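Side-chain contacts in MutT related protein (Methanosarcina mazei, PDB 3GRN), which is probably a Nudix hydrolase that cleaves pyrophosphate bonds in nucleotide-like substrates, its own substrate being unestablished: residues F130-F133 with D134-N137; T121-A124 with Y125-D128; W110-L113 with E114-L117; N77-T81 with E82-I86; V55-E58 with V59-T63. All blocks are in the same frame, centred on the assembly; numbering follows the deposited sequence.

Contact 1: F130-F133 with D134-N137; sequences FERF and DREN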
# COMPACT_ATOMS: atom_id res chain seq x y z
N PHE A 130 16.46 -14.27 -11.59
CA PHE A 130 16.09 -15.69 -11.71
C PHE A 130 17.15 -16.50 -12.45
O PHE A 130 17.36 -17.65 -12.12
CB PHE A 130 14.74 -15.85 -12.37
CG PHE A 130 13.58 -15.68 -11.43
CD1 PHE A 130 13.21 -16.72 -10.58
CD2 PHE A 130 12.86 -14.49 -11.39
CE1 PHE A 130 12.13 -16.59 -9.72
CE2 PHE A 130 11.77 -14.35 -10.54
CZ PHE A 130 11.41 -15.40 -9.70
N GLU A 131 17.83 -15.88 -13.41
CA GLU A 131 18.92 -16.54 -14.11
C GLU A 131 20.09 -16.82 -13.15
O GLU A 131 20.67 -17.90 -13.18
CB GLU A 131 19.39 -15.70 -15.30
CG GLU A 131 19.60 -16.51 -16.59
CD GLU A 131 20.47 -17.75 -16.39
OE1 GLU A 131 21.66 -17.60 -16.04
OE2 GLU A 131 19.96 -18.87 -16.59
N ARG A 132 20.38 -15.86 -12.29
CA ARG A 132 21.41 -15.98 -11.27
C ARG A 132 21.01 -16.97 -10.16
O ARG A 132 21.80 -17.82 -9.77
CB ARG A 132 21.70 -14.57 -10.71
CG ARG A 132 22.64 -14.46 -9.53
CD ARG A 132 23.02 -12.98 -9.27
NE ARG A 132 21.89 -12.11 -8.90
CZ ARG A 132 21.35 -11.19 -9.70
NH1 ARG A 132 21.83 -11.02 -10.93
NH2 ARG A 132 20.33 -10.45 -9.29
N PHE A 133 19.77 -16.87 -9.67
CA PHE A 133 19.23 -17.80 -8.67
C PHE A 133 19.32 -19.26 -9.13
O PHE A 133 19.71 -20.14 -8.36
CB PHE A 133 17.78 -17.43 -8.36
CG PHE A 133 17.14 -18.28 -7.30
CD1 PHE A 133 17.47 -18.11 -5.96
CD2 PHE A 133 16.18 -19.24 -7.65
CE1 PHE A 133 16.86 -18.88 -4.97
CE2 PHE A 133 15.57 -20.01 -6.67
CZ PHE A 133 15.91 -19.84 -5.33
N ASP A 134 18.95 -19.49 -10.39
CA ASP A 134 18.97 -20.82 -11.02
C ASP A 134 20.38 -21.43 -11.01
O ASP A 134 20.56 -22.60 -10.68
CB ASP A 134 18.43 -20.73 -12.45
CG ASP A 134 18.39 -22.09 -13.17
OD1 ASP A 134 18.04 -23.12 -12.55
OD2 ASP A 134 18.69 -22.11 -14.38
N ARG A 135 21.37 -20.61 -11.37
CA ARG A 135 22.76 -21.08 -11.41
C ARG A 135 23.36 -21.28 -10.01
O ARG A 135 24.21 -22.15 -9.82
CB ARG A 135 23.63 -20.20 -12.32
CG ARG A 135 24.38 -19.06 -11.65
CD ARG A 135 25.37 -18.42 -12.62
NE ARG A 135 24.72 -17.48 -13.52
CZ ARG A 135 24.70 -16.16 -13.34
NH1 ARG A 135 25.30 -15.62 -12.29
NH2 ARG A 135 24.08 -15.38 -14.22
N GLU A 136 22.89 -20.52 -9.02
CA GLU A 136 23.39 -20.70 -7.66
C GLU A 136 22.75 -21.89 -6.93
O GLU A 136 23.30 -22.39 -5.95
CB GLU A 136 23.30 -19.39 -6.85
CG GLU A 136 24.11 -18.25 -7.50
CD GLU A 136 24.03 -16.91 -6.77
OE1 GLU A 136 23.23 -16.78 -5.81
OE2 GLU A 136 24.79 -15.99 -7.17
N ASN A 137 21.60 -22.35 -7.42
CA ASN A 137 20.99 -23.58 -6.91
C ASN A 137 21.53 -24.84 -7.60
O ASN A 137 22.11 -25.70 -6.94
CB ASN A 137 19.47 -23.54 -7.01
CG ASN A 137 18.85 -22.71 -5.92
OD1 ASN A 137 18.35 -23.25 -4.93
ND2 ASN A 137 18.88 -21.39 -6.07
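Phe133 carries CG anti to its backbone N (chi1 -178°), while Asn137 carries CG beside its own N. These torsions bring ring and amide together one turn apart. The site is the last part of helix 124-137, the C-terminal helix of this Nudix fold. Asn137 ND2 stands 3.3 Å above the Phe133 ring plane, over the ring centre. The ring and amide planes are 55° apart. The same ND2 donates an almost straight bond to Phe133 O, at 2.7 Å. Asn137 N reaches Phe133 O from the opposite face of the carbonyl plane, at 3.1 Å. Two donors of one residue thus grip one acceptor. The Phe133 ring also packs on Leu14 and Arg16 of strand 7-16. Replacing Phe133 with a serine would probably leave ND2 without the aromatic face beneath it and open a gap beside Leu14. Elsewhere on the helix, the Arg135 guanidinium lies with one face over Arg132 CA. Its NH2 makes a long salt bridge of 3.8 Å to Glu131 OE1. Arg132 sends its own guanidinium to Asp128 and to Gln75 O. The aliphatic part of Arg132 runs alongside Glu136, with CG 3.5 Å from Glu136 OE2.

Contact 2: T121-A124 with Y125-D128; sequences TLPA and YFRD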
# COMPACT_ATOMS: atom_id res chain seq x y z
N THR A 121 7.22 -9.91 -20.15
CA THR A 121 6.63 -8.85 -19.33
C THR A 121 7.03 -8.90 -17.84
O THR A 121 6.47 -8.17 -17.01
CB THR A 121 5.08 -8.76 -19.51
OG1 THR A 121 4.53 -10.09 -19.59
CG2 THR A 121 4.74 -8.00 -20.79
N LEU A 122 8.00 -9.76 -17.52
CA LEU A 122 8.74 -9.67 -16.26
C LEU A 122 10.01 -8.85 -16.52
O LEU A 122 10.82 -9.23 -17.36
CB LEU A 122 9.12 -11.05 -15.73
CG LEU A 122 9.65 -11.14 -14.30
CD1 LEU A 122 8.53 -11.10 -13.25
CD2 LEU A 122 10.51 -12.38 -14.11
N PRO A 123 10.17 -7.72 -15.80
CA PRO A 123 11.24 -6.74 -16.00
C PRO A 123 12.62 -7.34 -15.97
O PRO A 123 12.86 -8.31 -15.25
CB PRO A 123 11.07 -5.80 -14.80
CG PRO A 123 9.65 -5.90 -14.46
CD PRO A 123 9.28 -7.32 -14.70
N ALA A 124 13.53 -6.73 -16.74
CA ALA A 124 14.85 -7.33 -17.00
C ALA A 124 15.63 -7.67 -15.74
O ALA A 124 16.25 -8.73 -15.67
CB ALA A 124 15.68 -6.43 -17.91
N TYR A 125 15.53 -6.82 -14.72
CA TYR A 125 16.23 -7.06 -13.46
C TYR A 125 15.75 -8.32 -12.73
O TYR A 125 16.55 -8.99 -12.08
CB TYR A 125 16.22 -5.83 -12.55
CG TYR A 125 14.86 -5.22 -12.31
CD1 TYR A 125 14.02 -5.71 -11.33
CD2 TYR A 125 14.41 -4.15 -13.09
CE1 TYR A 125 12.77 -5.17 -11.11
CE2 TYR A 125 13.17 -3.58 -12.87
CZ TYR A 125 12.34 -4.11 -11.88
OH TYR A 125 11.09 -3.58 -11.64
N PHE A 126 14.45 -8.62 -12.83
CA PHE A 126 13.92 -9.85 -12.24
C PHE A 126 14.33 -11.08 -13.06
O PHE A 126 14.70 -12.10 -12.49
CB PHE A 126 12.40 -9.80 -12.08
CG PHE A 126 11.93 -9.00 -10.89
CD1 PHE A 126 12.54 -9.12 -9.65
CD2 PHE A 126 10.81 -8.17 -11.01
CE1 PHE A 126 12.09 -8.39 -8.55
CE2 PHE A 126 10.34 -7.45 -9.91
CZ PHE A 126 10.99 -7.56 -8.68
N ARG A 127 14.27 -10.96 -14.38
CA ARG A 127 14.75 -11.99 -15.31
C ARG A 127 16.19 -12.38 -14.94
O ARG A 127 16.48 -13.55 -14.73
CB ARG A 127 14.68 -11.47 -16.76
CG ARG A 127 14.77 -12.54 -17.83
CD ARG A 127 14.69 -11.92 -19.24
NE ARG A 127 13.44 -11.20 -19.45
CZ ARG A 127 13.35 -9.90 -19.76
NH1 ARG A 127 12.16 -9.35 -19.93
NH2 ARG A 127 14.44 -9.17 -19.90
N ASP A 128 17.06 -11.37 -14.85
CA ASP A 128 18.46 -11.54 -14.43
C ASP A 128 18.56 -12.23 -13.07
O ASP A 128 19.36 -13.16 -12.89
CB ASP A 128 19.13 -10.17 -14.38
CG ASP A 128 20.63 -10.25 -14.21
OD1 ASP A 128 21.31 -10.82 -15.10
OD2 ASP A 128 21.14 -9.72 -13.20
O HOH W 1 11.15 -12.49 -18.17
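Pro123 and Tyr125 make a CH-pi contact at the start of helix 124-137. Pro123 CB lies over one face of the Tyr125 ring, 3.9 Å from its centroid and offset toward the rim. Tyr125 holds CG between its backbone N and carbonyl carbon (chi1 51°), which folds the ring back over the proline. The opposite ring face stacks on Phe78. Replacing Tyr125 with an alanine would probably leave Pro123 CB and the Phe78 ring without the aromatic surface that separates them.

Other apolar contacts involve Phe126. Leu122 crosses it at about a right angle, with Leu122 CG 3.8 Å from Phe126 CB. Pro123 CD meets the edge of the Phe126 ring. Beyond these, Phe126 packs on Tyr12 and Leu40.

The direct hydrogen bonds between the segments are backbone ones. Arg127 N donates to Pro123 O at 3.1 Å, and Asp128 N to Ala124 O at 2.9 Å. Phe126 N adds a weak bond to Pro123 O.

One water links the segments. It accepts from Arg127 NE at 2.9 Å and gives a weak bond to Leu122 O. The Arg127 chain bends at chi3, and NH2 comes to 3.6 Å from Ala124 CB.

Pro123 is the N-cap, but its side chain has no group to accept a helix N-H. The first turn is therefore held by carbonyl oxygens and by apolar packing.

Contact 3: W110-L113 with E114-L117; sequences WVSL and EKIL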
# COMPACT_ATOMS: atom_id res chain seq x y z
N TRP A 110 1.06 -18.48 -11.12
CA TRP A 110 2.09 -19.39 -10.63
C TRP A 110 2.89 -19.83 -11.85
O TRP A 110 2.39 -20.59 -12.69
CB TRP A 110 1.47 -20.59 -9.90
CG TRP A 110 0.70 -20.25 -8.65
CD1 TRP A 110 -0.66 -20.07 -8.54
CD2 TRP A 110 1.24 -20.07 -7.34
NE1 TRP A 110 -0.99 -19.77 -7.23
CE2 TRP A 110 0.16 -19.78 -6.47
CE3 TRP A 110 2.54 -20.12 -6.80
CZ2 TRP A 110 0.33 -19.54 -5.10
CZ3 TRP A 110 2.71 -19.88 -5.44
CH2 TRP A 110 1.61 -19.59 -4.61
N VAL A 111 4.12 -19.34 -11.96
CA VAL A 111 4.94 -19.51 -13.16
C VAL A 111 6.21 -20.33 -12.87
O VAL A 111 6.92 -20.07 -11.89
CB VAL A 111 5.30 -18.14 -13.81
CG1 VAL A 111 5.90 -18.36 -15.19
CG2 VAL A 111 4.07 -17.23 -13.93
N SER A 112 6.50 -21.32 -13.72
CA SER A 112 7.73 -22.11 -13.58
C SER A 112 8.93 -21.28 -13.99
O SER A 112 8.81 -20.32 -14.76
CB SER A 112 7.68 -23.39 -14.42
OG SER A 112 7.67 -23.08 -15.80
N LEU A 113 10.10 -21.67 -13.48
CA LEU A 113 11.38 -21.04 -13.81
C LEU A 113 11.65 -21.01 -15.30
O LEU A 113 12.07 -19.97 -15.82
CB LEU A 113 12.52 -21.77 -13.09
CG LEU A 113 13.94 -21.23 -13.26
CD1 LEU A 113 14.08 -19.83 -12.67
CD2 LEU A 113 14.88 -22.19 -12.59
N GLU A 114 11.40 -22.12 -15.99
CA GLU A 114 11.54 -22.19 -17.45
C GLU A 114 10.76 -21.10 -18.16
O GLU A 114 11.31 -20.41 -19.02
CB GLU A 114 11.12 -23.57 -17.97
CG GLU A 114 11.48 -23.80 -19.44
CD GLU A 114 10.58 -24.82 -20.13
OE1 GLU A 114 10.97 -25.30 -21.22
OE2 GLU A 114 9.49 -25.13 -19.60
N LYS A 115 9.48 -20.92 -17.80
CA LYS A 115 8.67 -19.89 -18.44
C LYS A 115 9.12 -18.48 -18.04
O LYS A 115 9.03 -17.56 -18.85
CB LYS A 115 7.17 -20.05 -18.17
CG LYS A 115 6.59 -21.47 -18.24
CD LYS A 115 6.61 -22.09 -19.62
CE LYS A 115 6.02 -23.50 -19.57
NZ LYS A 115 6.53 -24.37 -20.66
N ILE A 116 9.58 -18.32 -16.80
CA ILE A 116 10.19 -17.06 -16.35
C ILE A 116 11.39 -16.68 -17.24
O ILE A 116 11.50 -15.54 -17.71
CB ILE A 116 10.57 -17.08 -14.84
CG1 ILE A 116 9.32 -17.08 -13.94
CG2 ILE A 116 11.45 -15.90 -14.50
CD1 ILE A 116 9.59 -17.41 -12.46
N LEU A 117 12.26 -17.66 -17.49
CA LEU A 117 13.38 -17.49 -18.43
C LEU A 117 12.88 -17.80 -19.85
O LEU A 117 13.36 -18.74 -20.51
CB LEU A 117 14.55 -18.39 -18.02
CG LEU A 117 15.00 -18.38 -16.56
CD1 LEU A 117 15.93 -19.55 -16.24
CD2 LEU A 117 15.64 -17.04 -16.17
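Ser112 turns its hydroxyl toward the backbone of Lys115, at the point where strand 105-111 gives way to helix 113-116. OG sits between the backbone N and the carbonyl carbon of Ser112 (chi1 66°). From there it accepts a weak but nearly straight bond from Lys115 N, at 3.5 Å. Lys115 CG passes close to the same oxygen, 3.1 Å from OG. The Lys115 chain then bends at chi2 and carries NZ to Glu114. NZ meets Glu114 OE2 at 3.2 Å, from above the carboxylate plane, in a salt bridge along the outer surface. Val111 lies aslant to both Lys115 and Ile116. Its CG1 branch does the touching, 3.7 Å from Lys115 CB and 3.9 Å from Ile116 CG1. Leu113 and Leu117 instead run side by side and point the same way, with Leu113 CG 4.0 Å from Leu117 CD1. Leu113 and Ile116 also pack on Phe130 of helix 124-137. The backbone completes the turn: Ile116 N donates to Ser112 O at 3.0 Å, and Leu117 N to Leu113 O. This is a serine N-cap on a short helix, placed where the chain leaves an outer strand of the Nudix sheet.

Contact 4: N77-T81 with E82-I86; sequences NFELT and EKKVI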
# COMPACT_ATOMS: atom_id res chain seq x y z
N ASN A 77 19.01 -5.03 -7.80
CA ASN A 77 19.13 -3.57 -7.75
C ASN A 77 18.61 -3.00 -9.07
O ASN A 77 18.91 -3.55 -10.13
CB ASN A 77 20.59 -3.13 -7.58
CG ASN A 77 21.24 -3.66 -6.31
OD1 ASN A 77 20.61 -3.75 -5.26
ND2 ASN A 77 22.52 -4.00 -6.42
N PHE A 78 17.86 -1.90 -9.01
CA PHE A 78 17.40 -1.27 -10.26
C PHE A 78 17.09 0.20 -10.03
O PHE A 78 16.72 0.62 -8.92
CB PHE A 78 16.18 -1.99 -10.86
CG PHE A 78 15.01 -2.14 -9.92
CD1 PHE A 78 13.97 -1.23 -9.92
CD2 PHE A 78 14.93 -3.26 -9.05
CE1 PHE A 78 12.88 -1.38 -9.06
CE2 PHE A 78 13.86 -3.42 -8.20
CZ PHE A 78 12.82 -2.47 -8.20
N GLU A 79 17.24 0.96 -11.11
CA GLU A 79 16.98 2.39 -11.07
C GLU A 79 15.58 2.73 -11.58
O GLU A 79 15.13 2.22 -12.62
CB GLU A 79 18.06 3.13 -11.87
CG GLU A 79 17.92 4.64 -11.84
CD GLU A 79 19.09 5.37 -12.51
OE1 GLU A 79 19.84 4.74 -13.28
OE2 GLU A 79 19.25 6.57 -12.25
N LEU A 80 14.89 3.59 -10.86
CA LEU A 80 13.63 4.15 -11.35
C LEU A 80 13.84 5.63 -11.57
O LEU A 80 14.89 6.17 -11.22
CB LEU A 80 12.52 3.92 -10.34
CG LEU A 80 12.18 2.46 -9.99
CD1 LEU A 80 11.16 2.40 -8.86
CD2 LEU A 80 11.66 1.71 -11.22
N THR A 81 12.84 6.30 -12.15
CA THR A 81 13.02 7.71 -12.42
C THR A 81 13.31 8.54 -11.14
O THR A 81 14.16 9.43 -11.17
CB THR A 81 11.87 8.30 -13.30
OG1 THR A 81 12.19 9.66 -13.57
CG2 THR A 81 10.53 8.23 -12.57
N GLU A 82 12.66 8.23 -10.02
CA GLU A 82 12.86 9.11 -8.87
C GLU A 82 13.65 8.52 -7.70
O GLU A 82 13.92 9.24 -6.74
CB GLU A 82 11.55 9.74 -8.41
CG GLU A 82 10.68 8.84 -7.60
CD GLU A 82 9.21 9.17 -7.76
OE1 GLU A 82 8.86 10.37 -7.84
OE2 GLU A 82 8.41 8.21 -7.79
N LYS A 83 14.04 7.25 -7.82
CA LYS A 83 14.86 6.59 -6.79
C LYS A 83 15.59 5.38 -7.37
O LYS A 83 15.18 4.85 -8.41
CB LYS A 83 13.97 6.16 -5.62
CG LYS A 83 12.94 5.07 -5.99
CD LYS A 83 11.77 5.11 -5.04
CE LYS A 83 10.58 4.39 -5.64
NZ LYS A 83 9.92 5.25 -6.65
N LYS A 84 16.65 4.95 -6.68
CA LYS A 84 17.30 3.67 -6.95
C LYS A 84 16.87 2.66 -5.89
O LYS A 84 16.85 2.98 -4.71
CB LYS A 84 18.83 3.81 -6.92
CG LYS A 84 19.36 4.78 -8.04
CD LYS A 84 20.88 4.80 -8.14
CE LYS A 84 21.41 3.69 -9.05
NZ LYS A 84 22.91 3.56 -9.06
N VAL A 85 16.55 1.46 -6.33
CA VAL A 85 16.06 0.44 -5.43
C VAL A 85 17.15 -0.61 -5.16
O VAL A 85 17.81 -1.10 -6.07
CB VAL A 85 14.78 -0.20 -5.99
CG1 VAL A 85 14.31 -1.34 -5.10
CG2 VAL A 85 13.67 0.89 -6.16
N ILE A 86 17.37 -0.89 -3.89
CA ILE A 86 18.22 -2.02 -3.50
C ILE A 86 17.23 -2.99 -2.86
O ILE A 86 16.61 -2.67 -1.83
CB ILE A 86 19.24 -1.64 -2.41
CG1 ILE A 86 20.26 -0.61 -2.91
CG2 ILE A 86 19.96 -2.91 -1.92
CD1 ILE A 86 20.93 0.17 -1.77
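Asn77 CA makes a C-H...O contact of 3.3 Å with Val85 O, beside its non-hydrogen-bonded partner Ile86. This is the closed end of the beta hairpin formed by strands 72-79 and 84-94. Phe78 and Val85 form a hydrogen-bonded pair. Phe78 N donates to Val85 O at 3.0 Å, and Val85 N returns a nearly straight bond to Phe78 O at 2.7 Å. CG of Phe78 sits between the backbone N and the carbonyl carbon (chi1 55°), which lays the ring alongside Val85. Val85 CB lies over one ring face in a CH-pi contact, and CG1 is 3.6 Å from Phe78 CZ. Glu79 faces Lys84, but they meet through their aliphatic parts, CG to CG at 4.1 Å. Their charged ends go to Lys5 and Tyr7. Leu80 N donates to Lys83 O at 2.8 Å. Leu80 CD1 touches Val85 CG2 at 4.0 Å and runs beside the end of Lys83. Thr81 and Glu82 are the central residues of the type I turn. Lys83 NZ pairs with Glu82 OE2 at 3.5 Å, and Glu82 also binds Arg32. Glu120 of the second subunit lies near both, with a long, weak ion pair to Lys83. Phe78 and Val85 give one apolar face; the other, with Asn77, Glu79, Lys84 and Ile86, is mixed and largely polar. At the turn, Lys83 probably offsets the negative charge of Glu82 and the neighbouring subunit's Glu120.

Contact 5: V55-E58 with V59-T63; sequences VARE and VWEET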
# COMPACT_ATOMS: atom_id res chain seq x y z
N VAL A 55 9.15 -8.14 4.79
CA VAL A 55 8.72 -9.03 3.72
C VAL A 55 7.44 -9.79 4.13
O VAL A 55 6.55 -9.93 3.30
CB VAL A 55 9.87 -9.91 3.17
CG1 VAL A 55 10.30 -10.93 4.17
CG2 VAL A 55 9.53 -10.49 1.80
N ALA A 56 7.33 -10.20 5.39
CA ALA A 56 6.10 -10.88 5.84
C ALA A 56 4.88 -9.94 5.74
O ALA A 56 3.82 -10.36 5.29
CB ALA A 56 6.26 -11.44 7.24
N ARG A 57 5.07 -8.67 6.13
CA ARG A 57 4.03 -7.62 6.06
C ARG A 57 3.59 -7.40 4.63
O ARG A 57 2.40 -7.41 4.34
CB ARG A 57 4.57 -6.31 6.64
CG ARG A 57 3.59 -5.15 6.52
CD ARG A 57 4.21 -3.82 6.96
NE ARG A 57 5.49 -3.50 6.31
CZ ARG A 57 5.65 -2.95 5.11
NH1 ARG A 57 4.62 -2.66 4.32
NH2 ARG A 57 6.89 -2.71 4.68
N GLU A 58 4.55 -7.23 3.72
CA GLU A 58 4.24 -7.02 2.30
C GLU A 58 3.53 -8.21 1.66
O GLU A 58 2.58 -8.04 0.89
CB GLU A 58 5.51 -6.67 1.54
CG GLU A 58 6.01 -5.28 1.93
CD GLU A 58 5.30 -4.11 1.26
OE1 GLU A 58 4.40 -4.32 0.42
OE2 GLU A 58 5.65 -2.95 1.59
N VAL A 59 3.99 -9.41 1.96
CA VAL A 59 3.38 -10.62 1.42
C VAL A 59 1.94 -10.76 1.93
O VAL A 59 1.05 -10.99 1.11
CB VAL A 59 4.21 -11.84 1.73
CG1 VAL A 59 3.42 -13.11 1.46
CG2 VAL A 59 5.46 -11.79 0.86
N TRP A 60 1.72 -10.55 3.23
CA TRP A 60 0.35 -10.63 3.76
C TRP A 60 -0.59 -9.61 3.11
O TRP A 60 -1.66 -9.99 2.63
CB TRP A 60 0.22 -10.54 5.28
CG TRP A 60 -1.20 -11.01 5.63
CD1 TRP A 60 -1.66 -12.32 5.65
CD2 TRP A 60 -2.34 -10.19 5.90
NE1 TRP A 60 -3.01 -12.35 5.95
CE2 TRP A 60 -3.45 -11.06 6.10
CE3 TRP A 60 -2.54 -8.81 6.00
CZ2 TRP A 60 -4.72 -10.59 6.42
CZ3 TRP A 60 -3.82 -8.35 6.30
CH2 TRP A 60 -4.89 -9.24 6.51
N GLU A 61 -0.15 -8.35 3.00
CA GLU A 61 -1.02 -7.31 2.48
C GLU A 61 -1.32 -7.47 1.00
O GLU A 61 -2.39 -7.12 0.55
CB GLU A 61 -0.45 -5.92 2.75
CG GLU A 61 -0.37 -5.61 4.23
CD GLU A 61 -0.04 -4.16 4.52
OE1 GLU A 61 0.22 -3.39 3.56
OE2 GLU A 61 -0.05 -3.81 5.72
N GLU A 62 -0.37 -8.06 0.26
CA GLU A 62 -0.55 -8.18 -1.19
C GLU A 62 -1.26 -9.44 -1.64
O GLU A 62 -1.83 -9.48 -2.74
CB GLU A 62 0.80 -8.10 -1.88
CG GLU A 62 1.45 -6.72 -1.66
CD GLU A 62 2.78 -6.57 -2.31
OE1 GLU A 62 3.35 -7.57 -2.77
OE2 GLU A 62 3.25 -5.42 -2.34
N THR A 63 -1.17 -10.49 -0.82
CA THR A 63 -1.61 -11.82 -1.26
C THR A 63 -2.47 -12.58 -0.24
O THR A 63 -3.05 -13.60 -0.59
CB THR A 63 -0.42 -12.76 -1.58
OG1 THR A 63 0.21 -13.17 -0.37
CG2 THR A 63 0.63 -12.13 -2.57
O HOH W 2 1.87 -1.55 4.22
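Val59 O is gripped twice, while Val59 N donates to Val55 O at 2.9 Å. Thr63 N and Thr63 OG1 reach Val59 O from opposite faces of its carbonyl plane, with OG1 at 2.8 Å. Trp60 N, Glu61 N and Glu62 N continue the i to i+4 pattern, to Ala56 O, Arg57 O and Glu58 O.

Arg57 has CG anti to its backbone N (chi1 176°) and bends at chi3, which turns its guanidinium back toward Glu58. Arg57 NH1 is 2.9 Å from Glu58 OE2 in a salt bridge whose hydrogen bond is weak. Arg57 is further held by Glu49 and Lys44 O. A water lies between Arg57 NH1 and Glu61 OE1, 2.6 Å from Glu61 OE1; it accepts weakly from the arginine, and its proton may be shared with other acceptors. Glu61 OE2 accepts from Ala35 N of the second subunit.

Glu58 OE1 and Glu62 OE2 face each other at 3.2 Å without a hydrogen bond, carboxylate planes 70° apart. Two carboxylate oxygens so close are consistent with a place for a cation. Glu62 OE1 accepts from Gly42 N, which helps to fix it. Glu58 OE2 also bonds a glycerol, probably from the crystallisation liquor. Val55 and Val59 pack on Ala13.

Residues 43-64 match the Nudix box, and Arg57, Glu58, Glu61 and Glu62 are its Arg-Glu...Glu-Glu part. In this family such glutamates generally bind divalent metal, probably here too.

In the fold
Contacts 1, 2 and 3 form one connected region at the C-terminal part of the chain. Contacts 1 and 2 share helix 124-137, with centres about 13 Å apart. Contact 3 packs against both: Ile116 CG2 lies 3.7 Å from Phe130 CD2 and 3.7 Å from Leu122 CD2. Contact 4 joins this group through contact 2, where Tyr125 CD1 is 3.5 Å from Phe78 CD2. Contact 5 stands apart on the Nudix box helix, the probable catalytic region. Its nearest atoms are about 8 Å from contact 3, 10 Å from contact 2 and 11 Å from contact 4. Contacts 4 and 5 both reach the second subunit, and Trp60 packs on its Glu82.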